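Local coordinates for protein polyketide synthase (Synechococcus sp., PDB 4GOX) that binds adenosine-3'-5'-diphosphate, the spent form of PAPS, and probably transfers a sulfonate group from PAPS to a polyketide intermediate as the sulfotransferase domain of an olefin synthase, at residues A[82-87]-A[97-102]; A[60-65]-A[139-144]. All coordinates share one frame; numbering follows the deposited sequence.

Contact 1 of 2, residues A[82-87]-A[97-102]; sequences RALMDL and AKVNQW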
ATOM      1  N   ARG A  82       1.100 -15.119   5.123  1.00 63.72           N
ATOM      2  CA  ARG A  82       2.494 -15.024   4.692  1.00 64.92           C
ATOM      3  C   ARG A  82       3.335 -14.280   5.734  1.00 69.72           C
ATOM      4  O   ARG A  82       4.400 -14.771   6.120  1.00 68.45           O
ATOM      5  CB  ARG A  82       2.586 -14.397   3.290  1.00 67.24           C
ATOM      6  CG  ARG A  82       3.954 -14.537   2.604  1.00 86.40           C
ATOM      7  CD  ARG A  82       4.267 -15.977   2.214  1.00102.64           C
ATOM      8  NE  ARG A  82       5.692 -16.197   1.959  1.00116.43           N
ATOM      9  CZ  ARG A  82       6.582 -16.542   2.886  1.00137.15           C
ATOM     10  NH1 ARG A  82       6.211 -16.687   4.152  1.00124.63           N
ATOM     11  NH2 ARG A  82       7.850 -16.739   2.554  1.00131.17           N
ATOM     12  N   ALA A  83       2.817 -13.146   6.251  1.00 57.93           N
ATOM     13  CA  ALA A  83       3.478 -12.365   7.309  1.00 57.95           C
ATOM     14  C   ALA A  83       3.767 -13.224   8.557  1.00 61.61           C
ATOM     15  O   ALA A  83       4.893 -13.218   9.056  1.00 62.25           O
ATOM     16  CB  ALA A  83       2.615 -11.172   7.705  1.00 56.23           C
ATOM     17  N   LEU A  84       2.742 -13.938   9.051  1.00 57.25           N
ATOM     18  CA  LEU A  84       2.791 -14.801  10.237  1.00 58.81           C
ATOM     19  C   LEU A  84       3.789 -15.961  10.066  1.00 64.52           C
ATOM     20  O   LEU A  84       4.574 -16.243  10.977  1.00 66.67           O
ATOM     21  CB  LEU A  84       1.397 -15.368  10.500  1.00 58.85           C
ATOM     22  CG  LEU A  84       0.310 -14.406  10.962  1.00 61.88           C
ATOM     23  CD1 LEU A  84      -1.033 -15.113  10.941  1.00 61.87           C
ATOM     24  CD2 LEU A  84       0.634 -13.842  12.357  1.00 66.23           C
ATOM     25  N   MET A  85       3.741 -16.624   8.885  1.00 59.44           N
ATOM     26  CA  MET A  85       4.650 -17.680   8.489  1.00 62.24           C
ATOM     27  C   MET A  85       6.083 -17.134   8.642  1.00 72.12           C
ATOM     28  O   MET A  85       6.836 -17.672   9.447  1.00 74.74           O
ATOM     29  CB  MET A  85       4.399 -18.061   7.024  1.00 64.13           C
ATOM     30  CG  MET A  85       3.239 -18.977   6.815  1.00 65.52           C
ATOM     31  SD  MET A  85       3.045 -19.394   5.065  1.00 71.19           S
ATOM     32  CE  MET A  85       4.700 -19.881   4.624  1.00 72.35           C
ATOM     33  N   ASP A  86       6.419 -16.012   7.942  1.00 68.28           N
ATOM     34  CA  ASP A  86       7.728 -15.363   7.993  1.00 70.33           C
ATOM     35  C   ASP A  86       8.133 -14.892   9.399  1.00 74.03           C
ATOM     36  O   ASP A  86       9.232 -15.236   9.844  1.00 77.68           O
ATOM     37  CB  ASP A  86       7.817 -14.202   6.986  1.00 71.67           C
ATOM     38  CG  ASP A  86       9.172 -13.523   6.972  1.00 87.17           C
ATOM     39  OD1 ASP A  86      10.147 -14.149   6.492  1.00 95.13           O
ATOM     40  OD2 ASP A  86       9.279 -12.407   7.514  1.00 87.93           O
ATOM     41  N   LEU A  87       7.266 -14.122  10.098  1.00 65.84           N
ATOM     42  CA  LEU A  87       7.598 -13.616  11.436  1.00 66.14           C
ATOM     43  C   LEU A  87       7.777 -14.706  12.501  1.00 75.94           C
ATOM     44  O   LEU A  87       8.556 -14.516  13.447  1.00 77.49           O
ATOM     45  CB  LEU A  87       6.561 -12.595  11.940  1.00 62.06           C
ATOM     46  CG  LEU A  87       6.494 -11.229  11.232  1.00 63.34           C
ATOM     47  CD1 LEU A  87       5.191 -10.531  11.563  1.00 59.13           C
ATOM     48  CD2 LEU A  87       7.695 -10.337  11.595  1.00 65.46           C
ATOM     49  N   ALA A  97      -4.503 -21.655  10.699  1.00 68.18           N
ATOM     50  CA  ALA A  97      -5.086 -22.002  12.000  1.00 68.27           C
ATOM     51  C   ALA A  97      -5.034 -20.829  12.997  1.00 69.91           C
ATOM     52  O   ALA A  97      -5.955 -20.678  13.799  1.00 69.65           O
ATOM     53  CB  ALA A  97      -4.387 -23.235  12.587  1.00 70.92           C
ATOM     54  N   LYS A  98      -3.955 -20.019  12.958  1.00 64.89           N
ATOM     55  CA  LYS A  98      -3.779 -18.829  13.809  1.00 63.21           C
ATOM     56  C   LYS A  98      -4.837 -17.773  13.352  1.00 66.66           C
ATOM     57  O   LYS A  98      -5.486 -17.147  14.202  1.00 65.96           O
ATOM     58  CB  LYS A  98      -2.336 -18.282  13.656  1.00 64.52           C
ATOM     59  CG  LYS A  98      -1.945 -17.121  14.567  1.00 74.08           C
ATOM     60  CD  LYS A  98      -1.598 -17.550  15.981  1.00 90.47           C
ATOM     61  CE  LYS A  98      -1.581 -16.372  16.921  1.00 98.72           C
ATOM     62  NZ  LYS A  98      -1.946 -16.765  18.308  1.00104.03           N
ATOM     63  N   VAL A  99      -5.047 -17.649  12.014  1.00 61.79           N
ATOM     64  CA  VAL A  99      -6.033 -16.737  11.409  1.00 61.01           C
ATOM     65  C   VAL A  99      -7.476 -17.177  11.799  1.00 66.69           C
ATOM     66  O   VAL A  99      -8.231 -16.356  12.328  1.00 65.68           O
ATOM     67  CB  VAL A  99      -5.821 -16.557   9.879  1.00 64.35           C
ATOM     68  CG1 VAL A  99      -7.014 -15.859   9.209  1.00 64.35           C
ATOM     69  CG2 VAL A  99      -4.526 -15.789   9.595  1.00 62.24           C
ATOM     70  N   ASN A 100      -7.801 -18.489  11.613  1.00 64.10           N
ATOM     71  CA  ASN A 100      -9.091 -19.126  11.929  1.00 65.32           C
ATOM     72  C   ASN A 100      -9.488 -18.962  13.394  1.00 67.62           C
ATOM     73  O   ASN A 100     -10.675 -18.828  13.707  1.00 69.18           O
ATOM     74  CB  ASN A 100      -9.095 -20.605  11.514  1.00 66.11           C
ATOM     75  CG  ASN A 100      -9.118 -20.847  10.010  1.00 89.93           C
ATOM     76  OD1 ASN A 100      -9.083 -19.922   9.181  1.00 76.87           O
ATOM     77  ND2 ASN A 100      -9.182 -22.113   9.619  1.00 85.92           N
ATOM     78  N   GLN A 101      -8.490 -18.928  14.276  1.00 62.21           N
ATOM     79  CA  GLN A 101      -8.683 -18.741  15.708  1.00 62.68           C
ATOM     80  C   GLN A 101      -9.002 -17.285  16.038  1.00 63.98           C
ATOM     81  O   GLN A 101      -9.852 -17.007  16.888  1.00 62.91           O
ATOM     82  CB  GLN A 101      -7.483 -19.297  16.490  1.00 64.09           C
ATOM     83  CG  GLN A 101      -7.675 -20.756  16.979  1.00 88.84           C
ATOM     84  CD  GLN A 101      -8.502 -21.672  16.072  1.00108.74           C
ATOM     85  OE1 GLN A 101      -9.713 -21.868  16.273  1.00105.35           O
ATOM     86  NE2 GLN A 101      -7.867 -22.266  15.065  1.00 96.76           N
ATOM     87  N   TRP A 102      -8.355 -16.346  15.321  1.00 59.35           N
ATOM     88  CA  TRP A 102      -8.623 -14.921  15.490  1.00 57.28           C
ATOM     89  C   TRP A 102     -10.032 -14.615  15.013  1.00 56.83           C
ATOM     90  O   TRP A 102     -10.757 -13.877  15.684  1.00 55.60           O
ATOM     91  CB  TRP A 102      -7.618 -14.106  14.694  1.00 53.87           C
ATOM     92  CG  TRP A 102      -6.304 -13.911  15.377  1.00 54.17           C
ATOM     93  CD1 TRP A 102      -6.084 -13.742  16.715  1.00 57.93           C
ATOM     94  CD2 TRP A 102      -5.062 -13.632  14.725  1.00 52.47           C
ATOM     95  NE1 TRP A 102      -4.761 -13.435  16.941  1.00 56.95           N
ATOM     96  CE2 TRP A 102      -4.112 -13.353  15.733  1.00 56.63           C
ATOM     97  CE3 TRP A 102      -4.666 -13.564  13.375  1.00 52.97           C
ATOM     98  CZ2 TRP A 102      -2.780 -13.059  15.439  1.00 55.82           C
ATOM     99  CZ3 TRP A 102      -3.344 -13.268  13.082  1.00 54.13           C
ATOM    100  CH2 TRP A 102      -2.419 -13.021  14.105  1.00 55.43           C
TER
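Leu84 reaches from helix 82-87 to Val99 and Trp102 of helix 97-102, with Lys98 at the rim. Its two methyls divide the work. CD2 meets the outer corner of the indole benzo ring, 3.6 Å from Trp102 CH2. CD1 touches both the ring, 3.7 Å from Trp102 CZ3, and the valine, 3.8 Å from Val99 CG2. The aliphatic chain of Lys98 adds a looser contact, with CG 4.2 Å from Leu84 CD1, before its amine leads away. The leucine and the indole reach toward each other from their two helices, and the ring is met obliquely. With Trp102 CG anti to its own carbonyl carbon (chi1 -82°), the indole swings out toward Leu84, and one face lies against Lys98 O, 3.3 Å above the plane and offset toward the rim. With an alanine here in place of Leu84 both methyls are gone, which is likely to open a gap beside Val99 and the benzo corner of Trp102. No hydrogen bond crosses; the join is apolar and slender, its two axes 11.0 Å apart at 123°. Tyr115 of helix 109-119 touches Leu84 and Lys98 and meets the Trp102 ring edge-to-face, while Leu80 of helix 79-88 packs on both Val99 and Trp102. The contact thus ties two successive helices, 79-88 and 92-104, into a small helical cluster with helix 109-119, which leads into strand 124-129 of the parallel sheet.

Contact 2 of 2, residues A[60-65]-A[139-144]; sequences PFETMG and LDHSEI
His141 directs its imidazole from helix 139-144 at the carbonyl of Phe61. With CG anti to the backbone N (chi1 -159°), the ring stands out from its helix and presents its CE1 corner to the loop. Phe61 O lies at the ring edge, near its plane, 3.1 Å from His141 CE1, a close approach of a carbonyl to a polarised C-H. The phenyl of Phe61 turns the other way, with Pro60 CB 3.8 Å above the centre of one ring face, so Phe61 meets the histidine through its backbone. Glu62 brings its carboxylate toward NE2: OE2 remains 4.3 Å from His141 NE2, and a water off the direct line bridges them. That water lies in the imidazole plane, 2.7 Å from His141 NE2, and donates to Glu62 OE2 at 2.6 Å. Leu59 O, just ahead of 60-65, is hydrogen-bonded to His141 ND1, and Trp15 stacks with the imidazole, while Glu62 OE1 accepts from Gln16 N. Bonded to a carbonyl, which can only accept, ND1 must carry a proton. Both nitrogens of a buried ring are therefore engaged, which fixes its rotation, and the carboxylate beyond the water would be expected to favour a proton on NE2 as well, although the charge itself is not seen.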
ATOM      1  N   PRO A  60      -9.791  -1.982   6.539  1.00 35.38           N
ATOM      2  CA  PRO A  60     -11.240  -1.808   6.274  1.00 36.21           C
ATOM      3  C   PRO A  60     -12.203  -2.460   7.250  1.00 44.85           C
ATOM      4  O   PRO A  60     -13.413  -2.271   7.119  1.00 46.84           O
ATOM      5  CB  PRO A  60     -11.428  -2.495   4.916  1.00 37.94           C
ATOM      6  CG  PRO A  60     -10.081  -2.566   4.299  1.00 39.85           C
ATOM      7  CD  PRO A  60      -9.145  -2.716   5.429  1.00 36.41           C
ATOM      8  N   PHE A  61     -11.692  -3.264   8.188  1.00 42.32           N
ATOM      9  CA  PHE A  61     -12.534  -4.083   9.073  1.00 43.89           C
ATOM     10  C   PHE A  61     -12.375  -3.750  10.527  1.00 48.39           C
ATOM     11  O   PHE A  61     -11.317  -3.313  10.955  1.00 48.68           O
ATOM     12  CB  PHE A  61     -12.168  -5.564   8.845  1.00 45.16           C
ATOM     13  CG  PHE A  61     -12.087  -5.906   7.371  1.00 44.32           C
ATOM     14  CD1 PHE A  61     -13.248  -6.007   6.597  1.00 47.26           C
ATOM     15  CD2 PHE A  61     -10.859  -6.061   6.744  1.00 43.18           C
ATOM     16  CE1 PHE A  61     -13.174  -6.309   5.231  1.00 46.54           C
ATOM     17  CE2 PHE A  61     -10.784  -6.328   5.372  1.00 45.56           C
ATOM     18  CZ  PHE A  61     -11.947  -6.455   4.626  1.00 43.83           C
ATOM     19  N   GLU A  62     -13.426  -3.973  11.285  1.00 45.31           N
ATOM     20  CA  GLU A  62     -13.473  -3.736  12.714  1.00 45.71           C
ATOM     21  C   GLU A  62     -12.791  -4.910  13.458  1.00 50.13           C
ATOM     22  O   GLU A  62     -11.874  -4.696  14.259  1.00 50.37           O
ATOM     23  CB  GLU A  62     -14.956  -3.557  13.127  1.00 49.11           C
ATOM     24  CG  GLU A  62     -15.172  -3.114  14.549  1.00 54.92           C
ATOM     25  CD  GLU A  62     -14.576  -1.763  14.853  1.00 67.30           C
ATOM     26  OE1 GLU A  62     -15.209  -0.738  14.513  1.00 58.48           O
ATOM     27  OE2 GLU A  62     -13.473  -1.732  15.442  1.00 64.72           O
ATOM     28  N   THR A  63     -13.236  -6.139  13.165  1.00 46.83           N
ATOM     29  CA  THR A  63     -12.754  -7.388  13.761  1.00 47.21           C
ATOM     30  C   THR A  63     -12.434  -8.397  12.653  1.00 52.27           C
ATOM     31  O   THR A  63     -12.940  -8.278  11.523  1.00 49.74           O
ATOM     32  CB  THR A  63     -13.841  -8.041  14.655  1.00 56.10           C
ATOM     33  OG1 THR A  63     -14.804  -8.681  13.815  1.00 56.94           O
ATOM     34  CG2 THR A  63     -14.502  -7.065  15.645  1.00 55.02           C
ATOM     35  N   MET A  64     -11.697  -9.468  13.029  1.00 51.20           N
ATOM     36  CA  MET A  64     -11.344 -10.573  12.134  1.00 51.36           C
ATOM     37  C   MET A  64     -12.583 -11.334  11.645  1.00 57.69           C
ATOM     38  O   MET A  64     -12.536 -11.983  10.604  1.00 58.04           O
ATOM     39  CB  MET A  64     -10.316 -11.508  12.804  1.00 53.92           C
ATOM     40  CG  MET A  64      -8.979 -10.844  13.015  1.00 54.78           C
ATOM     41  SD  MET A  64      -8.124 -10.347  11.501  1.00 56.12           S
ATOM     42  CE  MET A  64      -7.831 -11.917  10.747  1.00 55.39           C
ATOM     43  N   GLY A  65     -13.684 -11.183  12.365  1.00 57.32           N
ATOM     44  CA  GLY A  65     -14.980 -11.752  12.001  1.00 60.37           C
ATOM     45  C   GLY A  65     -15.577 -11.029  10.805  1.00 63.45           C
ATOM     46  O   GLY A  65     -15.979 -11.670   9.831  1.00 63.48           O
ATOM     47  N   LEU A 139      -9.551   4.928   5.427  1.00 37.01           N
ATOM     48  CA  LEU A 139      -8.416   5.762   5.821  1.00 36.42           C
ATOM     49  C   LEU A 139      -8.637   6.370   7.207  1.00 42.45           C
ATOM     50  O   LEU A 139      -7.687   6.415   7.989  1.00 42.39           O
ATOM     51  CB  LEU A 139      -8.211   6.898   4.793  1.00 36.45           C
ATOM     52  CG  LEU A 139      -7.797   6.503   3.353  1.00 39.02           C
ATOM     53  CD1 LEU A 139      -7.479   7.755   2.527  1.00 37.92           C
ATOM     54  CD2 LEU A 139      -6.579   5.556   3.346  1.00 37.74           C
ATOM     55  N   ASP A 140      -9.901   6.839   7.519  1.00 38.92           N
ATOM     56  CA  ASP A 140     -10.266   7.389   8.832  1.00 38.53           C
ATOM     57  C   ASP A 140      -9.980   6.381   9.958  1.00 43.87           C
ATOM     58  O   ASP A 140      -9.714   6.796  11.090  1.00 47.86           O
ATOM     59  CB  ASP A 140     -11.766   7.782   8.874  1.00 40.59           C
ATOM     60  CG  ASP A 140     -12.116   9.009   8.038  1.00 51.06           C
ATOM     61  OD1 ASP A 140     -11.192   9.763   7.666  1.00 50.44           O
ATOM     62  OD2 ASP A 140     -13.307   9.208   7.754  1.00 62.88           O
ATOM     63  N   HIS A 141     -10.055   5.069   9.670  1.00 36.94           N
ATOM     64  CA  HIS A 141      -9.801   4.035  10.701  1.00 37.40           C
ATOM     65  C   HIS A 141      -8.387   4.127  11.287  1.00 43.29           C
ATOM     66  O   HIS A 141      -8.196   3.856  12.475  1.00 44.53           O
ATOM     67  CB  HIS A 141     -10.018   2.639  10.129  1.00 36.39           C
ATOM     68  CG  HIS A 141     -10.281   1.570  11.145  1.00 40.33           C
ATOM     69  ND1 HIS A 141     -10.206   0.239  10.804  1.00 41.25           N
ATOM     70  CD2 HIS A 141     -10.619   1.670  12.454  1.00 43.25           C
ATOM     71  CE1 HIS A 141     -10.519  -0.431  11.900  1.00 42.36           C
ATOM     72  NE2 HIS A 141     -10.793   0.394  12.913  1.00 43.87           N
ATOM     73  N   SER A 142      -7.407   4.545  10.468  1.00 39.34           N
ATOM     74  CA  SER A 142      -6.011   4.642  10.905  1.00 39.02           C
ATOM     75  C   SER A 142      -5.819   5.712  11.975  1.00 44.37           C
ATOM     76  O   SER A 142      -5.213   5.439  13.008  1.00 45.14           O
ATOM     77  CB  SER A 142      -5.084   4.881   9.721  1.00 40.01           C
ATOM     78  OG  SER A 142      -3.755   5.036  10.188  1.00 46.83           O
ATOM     79  N   GLU A 143      -6.362   6.910  11.748  1.00 40.92           N
ATOM     80  CA  GLU A 143      -6.267   7.990  12.719  1.00 43.28           C
ATOM     81  C   GLU A 143      -7.026   7.667  14.006  1.00 50.97           C
ATOM     82  O   GLU A 143      -6.641   8.165  15.068  1.00 52.60           O
ATOM     83  CB  GLU A 143      -6.674   9.338  12.104  1.00 44.67           C
ATOM     84  CG  GLU A 143      -5.619   9.831  11.113  1.00 49.32           C
ATOM     85  CD  GLU A 143      -4.257  10.096  11.734  1.00 62.21           C
ATOM     86  OE1 GLU A 143      -4.173  10.974  12.622  1.00 52.73           O
ATOM     87  OE2 GLU A 143      -3.279   9.411  11.355  1.00 52.37           O
ATOM     88  N   ILE A 144      -8.052   6.786  13.927  1.00 47.00           N
ATOM     89  CA  ILE A 144      -8.778   6.305  15.099  1.00 49.46           C
ATOM     90  C   ILE A 144      -7.910   5.317  15.907  1.00 53.94           C
ATOM     91  O   ILE A 144      -7.845   5.416  17.129  1.00 57.14           O
ATOM     92  CB  ILE A 144     -10.186   5.744  14.700  1.00 52.80           C
ATOM     93  CG1 ILE A 144     -11.202   6.914  14.591  1.00 55.07           C
ATOM     94  CG2 ILE A 144     -10.708   4.682  15.692  1.00 54.82           C
ATOM     95  CD1 ILE A 144     -12.370   6.708  13.663  1.00 63.87           C
TER
HETATM   96  O   HOH W   1     -11.802   0.243  15.363  1.00 50.76           O

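Overall arrangement
Contact 1 is nested within the chain loop that contact 2 closes: 60-65 enters helix 64-71, the next helix, 79-88, carries 82-87, and 97-102 follows before the chain returns to 139-144. Their centres lie about 19 Å apart, yet they touch where Trp102 O packs 3.8 Å from Met64 CB. Helix 109-119 is the shared neighbour, its Ile112 meeting both Met64 and Trp102. The two joins differ in kind, contact 1 being apolar and contact 2 polar and water-bridged. Both belong to the helical surroundings of the parallel sheet of this sulfotransferase fold, which belongs to the P-loop NTPase clan; adenosine-3'-5'-diphosphate occupies a pocket of its own, and no nucleotide atom appears among the partners of either contact.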